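Local coordinates for protein peptidoglycan DD-endopeptidase ShyB (Vibrio cholerae, PDB 2GU1) that hydrolyses the peptide cross-links between peptidoglycan strands as a zinc-dependent DD-endopeptidase, probably letting new glycans be inserted as the cell wall expands, at residues 34-45 against 79-89; 198-206 against 245-253. All coordinates share one frame; numbering follows the deposited sequence.

Interaction 1 of 2, residues 34-45 against 79-89; sequences KILSVDLDHLQL and YTRENDGSFSY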
# COMPACT_ATOMS: atom_id res chain seq x y z
N LYS A 34 -5.60 -8.03 -20.94
CA LYS A 34 -4.15 -7.92 -21.11
C LYS A 34 -3.57 -6.93 -20.09
O LYS A 34 -2.43 -7.10 -19.63
CB LYS A 34 -3.80 -7.47 -22.54
CG LYS A 34 -4.10 -8.52 -23.61
CD LYS A 34 -3.60 -9.92 -23.20
CE LYS A 34 -2.11 -9.92 -22.82
NZ LYS A 34 -1.69 -11.18 -22.11
N ILE A 35 -4.35 -5.91 -19.76
CA ILE A 35 -3.92 -4.91 -18.78
C ILE A 35 -3.94 -5.54 -17.39
O ILE A 35 -3.00 -5.38 -16.61
CB ILE A 35 -4.85 -3.67 -18.82
CG1 ILE A 35 -4.67 -2.93 -20.15
CG2 ILE A 35 -4.58 -2.76 -17.64
CD1 ILE A 35 -3.26 -2.47 -20.42
N LEU A 36 -5.00 -6.27 -17.08
CA LEU A 36 -5.14 -6.94 -15.79
C LEU A 36 -4.02 -7.97 -15.63
O LEU A 36 -3.46 -8.14 -14.54
CB LEU A 36 -6.50 -7.63 -15.71
CG LEU A 36 -7.64 -6.92 -14.97
CD1 LEU A 36 -7.56 -5.42 -15.16
CD2 LEU A 36 -8.97 -7.48 -15.46
N SER A 37 -3.68 -8.63 -16.72
CA SER A 37 -2.62 -9.65 -16.73
C SER A 37 -1.26 -9.10 -16.34
O SER A 37 -0.56 -9.68 -15.51
CB SER A 37 -2.52 -10.29 -18.11
OG SER A 37 -1.52 -11.30 -18.11
N VAL A 38 -0.86 -7.99 -16.95
CA VAL A 38 0.43 -7.43 -16.61
C VAL A 38 0.38 -6.79 -15.22
O VAL A 38 1.40 -6.73 -14.53
CB VAL A 38 0.90 -6.39 -17.68
CG1 VAL A 38 -0.05 -5.21 -17.71
CG2 VAL A 38 2.33 -5.95 -17.38
N ASP A 39 -0.80 -6.36 -14.79
CA ASP A 39 -0.92 -5.74 -13.46
C ASP A 39 -0.90 -6.73 -12.29
O ASP A 39 -0.92 -6.32 -11.13
CB ASP A 39 -2.17 -4.87 -13.37
CG ASP A 39 -2.00 -3.72 -12.38
OD1 ASP A 39 -0.91 -3.10 -12.37
OD2 ASP A 39 -2.94 -3.42 -11.61
N LEU A 40 -0.87 -8.02 -12.60
CA LEU A 40 -0.81 -9.04 -11.55
C LEU A 40 0.39 -8.78 -10.65
O LEU A 40 0.29 -8.89 -9.43
CB LEU A 40 -0.68 -10.43 -12.18
CG LEU A 40 -0.19 -11.58 -11.29
CD1 LEU A 40 -1.13 -11.78 -10.12
CD2 LEU A 40 -0.09 -12.86 -12.12
N ASP A 41 1.51 -8.42 -11.26
CA ASP A 41 2.74 -8.18 -10.51
C ASP A 41 2.90 -6.80 -9.88
O ASP A 41 3.93 -6.52 -9.26
CB ASP A 41 3.93 -8.46 -11.42
CG ASP A 41 3.94 -9.89 -11.90
OD1 ASP A 41 3.99 -10.79 -11.03
OD2 ASP A 41 3.89 -10.13 -13.12
N HIS A 42 1.89 -5.96 -10.00
CA HIS A 42 1.98 -4.61 -9.45
C HIS A 42 0.74 -4.21 -8.68
O HIS A 42 0.83 -3.52 -7.66
CB HIS A 42 2.23 -3.64 -10.61
CG HIS A 42 3.35 -4.07 -11.50
ND1 HIS A 42 4.68 -3.92 -11.14
CD2 HIS A 42 3.35 -4.71 -12.69
CE1 HIS A 42 5.44 -4.45 -12.08
NE2 HIS A 42 4.66 -4.93 -13.03
N LEU A 43 -0.42 -4.65 -9.18
CA LEU A 43 -1.73 -4.37 -8.59
C LEU A 43 -1.92 -2.89 -8.28
O LEU A 43 -2.34 -2.52 -7.19
CB LEU A 43 -1.94 -5.22 -7.33
CG LEU A 43 -1.91 -6.75 -7.53
CD1 LEU A 43 -1.95 -7.43 -6.18
CD2 LEU A 43 -3.09 -7.20 -8.39
N GLN A 44 -1.58 -2.05 -9.26
CA GLN A 44 -1.71 -0.60 -9.12
C GLN A 44 -3.13 -0.15 -9.51
O GLN A 44 -3.72 0.72 -8.87
CB GLN A 44 -0.72 0.10 -10.06
CG GLN A 44 0.72 -0.37 -9.97
CD GLN A 44 1.51 0.39 -8.93
OE1 GLN A 44 1.15 0.42 -7.75
NE2 GLN A 44 2.61 1.01 -9.35
N LEU A 45 -3.66 -0.74 -10.56
CA LEU A 45 -4.98 -0.36 -11.06
C LEU A 45 -6.17 -0.66 -10.16
O LEU A 45 -7.23 -0.05 -10.30
CB LEU A 45 -5.17 -0.96 -12.46
CG LEU A 45 -4.17 -0.37 -13.46
CD1 LEU A 45 -4.15 -1.20 -14.74
CD2 LEU A 45 -4.53 1.10 -13.75
N TYR A 79 1.55 1.49 -19.12
CA TYR A 79 1.24 0.19 -19.71
C TYR A 79 1.33 0.32 -21.23
O TYR A 79 0.48 0.96 -21.86
CB TYR A 79 -0.17 -0.26 -19.28
CG TYR A 79 -0.33 -0.41 -17.77
CD1 TYR A 79 -0.21 -1.66 -17.16
CD2 TYR A 79 -0.56 0.71 -16.95
CE1 TYR A 79 -0.31 -1.80 -15.76
CE2 TYR A 79 -0.66 0.58 -15.56
CZ TYR A 79 -0.53 -0.67 -14.97
OH TYR A 79 -0.64 -0.80 -13.60
N THR A 80 2.35 -0.30 -21.81
CA THR A 80 2.57 -0.22 -23.25
C THR A 80 2.31 -1.51 -24.02
O THR A 80 2.75 -2.59 -23.61
CB THR A 80 4.02 0.23 -23.54
OG1 THR A 80 4.26 1.48 -22.90
CG2 THR A 80 4.24 0.38 -25.04
N ARG A 81 1.59 -1.40 -25.13
CA ARG A 81 1.28 -2.56 -25.96
C ARG A 81 2.51 -2.97 -26.77
O ARG A 81 3.20 -2.13 -27.35
CB ARG A 81 0.11 -2.26 -26.91
CG ARG A 81 -0.20 -3.43 -27.85
CD ARG A 81 -1.59 -3.36 -28.45
NE ARG A 81 -1.81 -2.16 -29.25
CZ ARG A 81 -1.14 -1.85 -30.36
NH1 ARG A 81 -0.20 -2.67 -30.81
NH2 ARG A 81 -1.42 -0.73 -31.01
N GLU A 82 2.78 -4.27 -26.78
CA GLU A 82 3.92 -4.83 -27.50
C GLU A 82 3.48 -5.42 -28.84
O GLU A 82 2.29 -5.68 -29.05
CB GLU A 82 4.59 -5.92 -26.65
CG GLU A 82 5.21 -5.44 -25.34
CD GLU A 82 6.40 -4.52 -25.55
OE1 GLU A 82 6.93 -4.47 -26.68
OE2 GLU A 82 6.83 -3.85 -24.57
N ASN A 83 4.43 -5.65 -29.74
CA ASN A 83 4.09 -6.21 -31.05
C ASN A 83 3.38 -7.55 -30.92
O ASN A 83 2.56 -7.90 -31.77
CB ASN A 83 5.35 -6.37 -31.91
CG ASN A 83 5.88 -5.04 -32.41
OD1 ASN A 83 5.15 -4.26 -33.03
ND2 ASN A 83 7.16 -4.78 -32.16
N ASP A 84 3.68 -8.29 -29.86
CA ASP A 84 3.05 -9.59 -29.68
C ASP A 84 1.64 -9.50 -29.11
O ASP A 84 1.00 -10.52 -28.84
CB ASP A 84 3.93 -10.49 -28.80
CG ASP A 84 4.11 -9.95 -27.39
OD1 ASP A 84 4.81 -10.60 -26.59
OD2 ASP A 84 3.55 -8.87 -27.09
N GLY A 85 1.15 -8.28 -28.92
CA GLY A 85 -0.19 -8.10 -28.39
C GLY A 85 -0.27 -7.92 -26.88
O GLY A 85 -1.27 -7.43 -26.36
N SER A 86 0.78 -8.33 -26.17
CA SER A 86 0.80 -8.20 -24.72
C SER A 86 1.16 -6.76 -24.34
O SER A 86 1.56 -5.97 -25.20
CB SER A 86 1.84 -9.14 -24.11
OG SER A 86 3.15 -8.72 -24.43
N PHE A 87 1.01 -6.44 -23.07
CA PHE A 87 1.34 -5.10 -22.57
C PHE A 87 2.49 -5.21 -21.59
O PHE A 87 2.54 -6.13 -20.78
CB PHE A 87 0.13 -4.48 -21.86
CG PHE A 87 -0.80 -3.75 -22.78
CD1 PHE A 87 -0.82 -2.35 -22.80
CD2 PHE A 87 -1.66 -4.44 -23.62
CE1 PHE A 87 -1.68 -1.66 -23.65
CE2 PHE A 87 -2.53 -3.76 -24.48
CZ PHE A 87 -2.53 -2.37 -24.49
N SER A 88 3.43 -4.27 -21.69
CA SER A 88 4.57 -4.23 -20.79
C SER A 88 4.37 -3.07 -19.80
O SER A 88 3.70 -2.08 -20.12
CB SER A 88 5.87 -4.04 -21.58
OG SER A 88 5.81 -2.89 -22.40
N TYR A 89 4.98 -3.21 -18.63
CA TYR A 89 4.86 -2.22 -17.55
C TYR A 89 6.14 -1.43 -17.25
O TYR A 89 7.22 -1.99 -17.24
CB TYR A 89 4.43 -2.95 -16.28
CG TYR A 89 4.32 -2.08 -15.04
CD1 TYR A 89 3.11 -1.46 -14.70
CD2 TYR A 89 5.41 -1.90 -14.19
CE1 TYR A 89 3.00 -0.68 -13.55
CE2 TYR A 89 5.31 -1.12 -13.04
CZ TYR A 89 4.11 -0.51 -12.73
OH TYR A 89 4.00 0.25 -11.58
O HOH W 1 -0.06 -8.30 -21.29
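Ile35 and Val38, one helical turn apart, press against the three aromatic side chains Tyr79, Phe87 and Tyr89 of a beta hairpin. CD1 of Ile35 sits over one face of the Phe87 ring, 3.6 Å from its centroid and only 20° off the normal; CA of Arg81 covers the opposite face. Val38 divides its two methyls. CG1 lies at the edge of the Tyr79 ring, while CG2, anti to the backbone N, packs against CB of Tyr89 at 3.8 Å. Leu45 comes from the far end of the segment and lays CD1 over a face of the Tyr79 ring.

Farther along, the His42 imidazole stacks face to face on the Tyr89 ring, centroids 3.6 Å apart and planes at 15°. CB of Asp41 lies against the other face of the imidazole. Both tyrosine hydroxyls are held by side chains of 39-44. Tyr79 OH donates to Asp39 OD1 at 2.6 Å, meeting it from above the carboxylate plane, and Asp39 OD2 takes the backbone N of Leu45 on its syn side; one carboxylate thus links the Tyr79 ring to the backbone of Leu45. Gln44, its chain bent at chi2 (-88°), lets NE2 donate to Tyr89 OH at 2.7 Å, the hydroxyl lying somewhat out of the amide plane. At the hairpin end, water 1 bridges Lys34 O and Phe87 N, and Lys34 CE rests 3.9 Å from Ser86 CA.

The packing joins helix 29-38 to strands 75-81 and 87-93 within the LysM-like domain. Phe22 and Leu18 of helix 18-24 touch Ile35 and Leu45 respectively; from strand 64-70, Leu67 touches Tyr79, and Tyr69 touches Gln44 and Leu45. Leu43 leans on strand 274-281 of the peptidase domain.

Interaction 2 of 2, residues 198-206 against 245-253; sequences ERAFNRYPV and VYSTGDGKV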
# COMPACT_ATOMS: atom_id res chain seq x y z
N GLU A 198 5.80 0.81 18.17
CA GLU A 198 5.09 -0.11 17.29
C GLU A 198 5.68 -1.51 17.32
O GLU A 198 6.90 -1.67 17.34
CB GLU A 198 5.09 0.45 15.86
CG GLU A 198 4.43 1.81 15.78
CD GLU A 198 4.53 2.46 14.42
OE1 GLU A 198 5.64 2.93 14.07
OE2 GLU A 198 3.51 2.51 13.71
N ARG A 199 4.83 -2.53 17.32
CA ARG A 199 5.32 -3.90 17.39
C ARG A 199 6.04 -4.34 16.13
O ARG A 199 5.77 -3.85 15.04
CB ARG A 199 4.17 -4.87 17.68
CG ARG A 199 3.66 -4.78 19.12
CD ARG A 199 3.19 -6.14 19.62
NE ARG A 199 1.97 -6.59 18.97
CZ ARG A 199 1.45 -7.80 19.12
NH1 ARG A 199 2.06 -8.69 19.90
NH2 ARG A 199 0.33 -8.13 18.50
N ALA A 200 6.98 -5.27 16.30
CA ALA A 200 7.74 -5.80 15.18
C ALA A 200 6.86 -6.78 14.41
O ALA A 200 5.73 -7.06 14.81
CB ALA A 200 8.99 -6.52 15.69
N PHE A 201 7.40 -7.30 13.32
CA PHE A 201 6.66 -8.23 12.47
C PHE A 201 7.22 -9.64 12.56
O PHE A 201 8.35 -9.85 12.99
CB PHE A 201 6.78 -7.81 11.00
CG PHE A 201 6.33 -6.40 10.72
CD1 PHE A 201 7.05 -5.59 9.84
CD2 PHE A 201 5.15 -5.90 11.26
CE1 PHE A 201 6.61 -4.31 9.51
CE2 PHE A 201 4.70 -4.62 10.94
CZ PHE A 201 5.42 -3.83 10.06
N ASN A 202 6.40 -10.60 12.16
CA ASN A 202 6.86 -11.98 12.09
C ASN A 202 7.45 -12.06 10.69
O ASN A 202 7.01 -11.35 9.78
CB ASN A 202 5.69 -12.96 12.22
CG ASN A 202 5.17 -13.05 13.64
OD1 ASN A 202 5.92 -12.91 14.60
ND2 ASN A 202 3.87 -13.32 13.78
N ARG A 203 8.45 -12.90 10.50
CA ARG A 203 9.06 -13.04 9.19
C ARG A 203 8.17 -13.80 8.19
O ARG A 203 8.09 -13.44 7.02
CB ARG A 203 10.40 -13.77 9.32
CG ARG A 203 11.05 -14.11 7.99
CD ARG A 203 11.56 -12.86 7.31
NE ARG A 203 12.74 -12.34 8.00
CZ ARG A 203 13.34 -11.19 7.70
NH1 ARG A 203 12.87 -10.42 6.72
NH2 ARG A 203 14.41 -10.81 8.39
N TYR A 204 7.50 -14.85 8.67
CA TYR A 204 6.66 -15.71 7.84
C TYR A 204 5.14 -15.60 8.01
O TYR A 204 4.65 -15.45 9.13
CB TYR A 204 7.05 -17.18 8.07
CG TYR A 204 8.50 -17.48 7.76
CD1 TYR A 204 8.93 -17.61 6.44
CD2 TYR A 204 9.44 -17.58 8.77
CE1 TYR A 204 10.27 -17.85 6.14
CE2 TYR A 204 10.78 -17.82 8.49
CZ TYR A 204 11.19 -17.95 7.17
OH TYR A 204 12.52 -18.17 6.89
N PRO A 205 4.39 -15.68 6.90
CA PRO A 205 2.92 -15.60 6.90
C PRO A 205 2.28 -16.99 7.00
O PRO A 205 1.06 -17.13 6.91
CB PRO A 205 2.61 -14.95 5.56
CG PRO A 205 3.65 -15.57 4.66
CD PRO A 205 4.92 -15.52 5.53
N VAL A 206 3.10 -18.03 7.17
CA VAL A 206 2.60 -19.39 7.27
C VAL A 206 3.38 -20.19 8.32
O VAL A 206 4.46 -19.78 8.78
CB VAL A 206 2.69 -20.15 5.92
CG1 VAL A 206 1.78 -19.50 4.86
CG2 VAL A 206 4.13 -20.17 5.44
N VAL A 245 -3.12 -18.96 6.52
CA VAL A 245 -2.26 -17.83 6.18
C VAL A 245 -2.46 -16.84 7.32
O VAL A 245 -3.59 -16.57 7.71
CB VAL A 245 -2.70 -17.18 4.84
CG1 VAL A 245 -1.88 -15.94 4.55
CG2 VAL A 245 -2.55 -18.19 3.72
N TYR A 246 -1.36 -16.30 7.85
CA TYR A 246 -1.44 -15.37 8.96
C TYR A 246 -0.81 -14.02 8.64
O TYR A 246 0.12 -13.94 7.85
CB TYR A 246 -0.69 -15.93 10.17
CG TYR A 246 -1.06 -17.36 10.50
CD1 TYR A 246 -2.13 -17.65 11.34
CD2 TYR A 246 -0.33 -18.42 9.97
CE1 TYR A 246 -2.46 -18.97 11.66
CE2 TYR A 246 -0.65 -19.74 10.28
CZ TYR A 246 -1.71 -20.01 11.12
OH TYR A 246 -2.00 -21.31 11.45
N SER A 247 -1.32 -12.97 9.29
CA SER A 247 -0.77 -11.63 9.10
C SER A 247 0.57 -11.60 9.80
O SER A 247 0.72 -12.15 10.89
CB SER A 247 -1.68 -10.57 9.72
OG SER A 247 -1.06 -9.28 9.67
N THR A 248 1.56 -10.98 9.16
CA THR A 248 2.88 -10.89 9.75
C THR A 248 2.98 -9.71 10.72
O THR A 248 4.05 -9.45 11.28
CB THR A 248 3.95 -10.76 8.66
OG1 THR A 248 3.55 -9.74 7.72
CG2 THR A 248 4.12 -12.08 7.92
N GLY A 249 1.88 -9.00 10.91
CA GLY A 249 1.91 -7.87 11.82
C GLY A 249 0.55 -7.31 12.20
O GLY A 249 -0.46 -7.60 11.56
N ASP A 250 0.53 -6.49 13.25
CA ASP A 250 -0.71 -5.86 13.67
C ASP A 250 -1.09 -4.91 12.55
O ASP A 250 -0.22 -4.36 11.88
CB ASP A 250 -0.51 -5.06 14.97
CG ASP A 250 0.01 -5.91 16.11
OD1 ASP A 250 -0.44 -7.07 16.27
OD2 ASP A 250 0.88 -5.42 16.87
N GLY A 251 -2.39 -4.72 12.33
CA GLY A 251 -2.80 -3.82 11.27
C GLY A 251 -4.27 -3.84 10.97
O GLY A 251 -5.08 -4.40 11.72
N LYS A 252 -4.63 -3.24 9.85
CA LYS A 252 -6.02 -3.19 9.44
C LYS A 252 -6.18 -3.61 7.99
O LYS A 252 -5.41 -3.20 7.12
CB LYS A 252 -6.57 -1.77 9.63
CG LYS A 252 -8.02 -1.61 9.20
CD LYS A 252 -8.55 -0.24 9.61
CE LYS A 252 -7.81 0.89 8.92
NZ LYS A 252 -7.98 0.81 7.45
N VAL A 253 -7.18 -4.44 7.75
CA VAL A 253 -7.47 -4.92 6.41
C VAL A 253 -7.97 -3.72 5.61
O VAL A 253 -8.99 -3.13 5.95
CB VAL A 253 -8.56 -6.00 6.44
CG1 VAL A 253 -8.84 -6.50 5.04
CG2 VAL A 253 -8.13 -7.14 7.36
O HOH W 2 2.03 -2.18 16.98
O HOH W 3 3.09 -5.93 14.48
O HOH W 4 2.39 -14.39 11.06
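Arg199 and Asp250 form a side-on bidentate salt bridge where the extended loop 198-206 runs antiparallel to 245-250, the end of edge strand 244-246 and the residues after it, in the M23 peptidase domain. Guanidinium and carboxylate are nearly coplanar, 16° apart: NE meets OD2 at 2.6 Å and NH2 meets OD1, each on a syn lone pair. Bends at chi2 and chi3 carry the guanidinium to this edge, and OD1 also accepts from Arg294 N, giving the carboxylate a second partner.

Phe201 lays CD2 3.8 Å from CA of Gly249; the ring packs closely on the glycine, which has no side chain in the way. The ring also meets Tyr274 edge-to-face. CG2 of Thr248 lies 3.6 Å from Tyr204 O and beside the Pro205 ring, which also touches Leu312 and Phe314 of strand 312-318. The Tyr246 ring presents its edge to Val206 CA, and its hydroxyl is hydrogen-bonded to OD2 of Asp207.

Backbone bonds fix the register: Asn202 N to Thr248 O at 2.8 Å, and Tyr246 N to Pro205 O. Between them water 4 donates to Tyr204 O and Ser247 O, and accepts from Asn202 ND2 at 3.3 Å.

How the interactions relate
Interactions 1 and 2 do not touch: their centres are 30 Å apart and their nearest atoms about 13 Å. Interaction 1 closes along the chain before interaction 2 opens, yet both approach the catalytic zinc ion, held by His232, Asp236 and His313. From 34-45, the side chain of His42 is about 12 Å from the zinc and about 9 Å from that of His232. In interaction 2 the Pro205 side chain is about 11 Å from the metal and about 9 Å from that of His313. Interaction 1 packs within the LysM-like domain, whereas interaction 2 fastens the loop before strand 213-215 onto the peptidase domain.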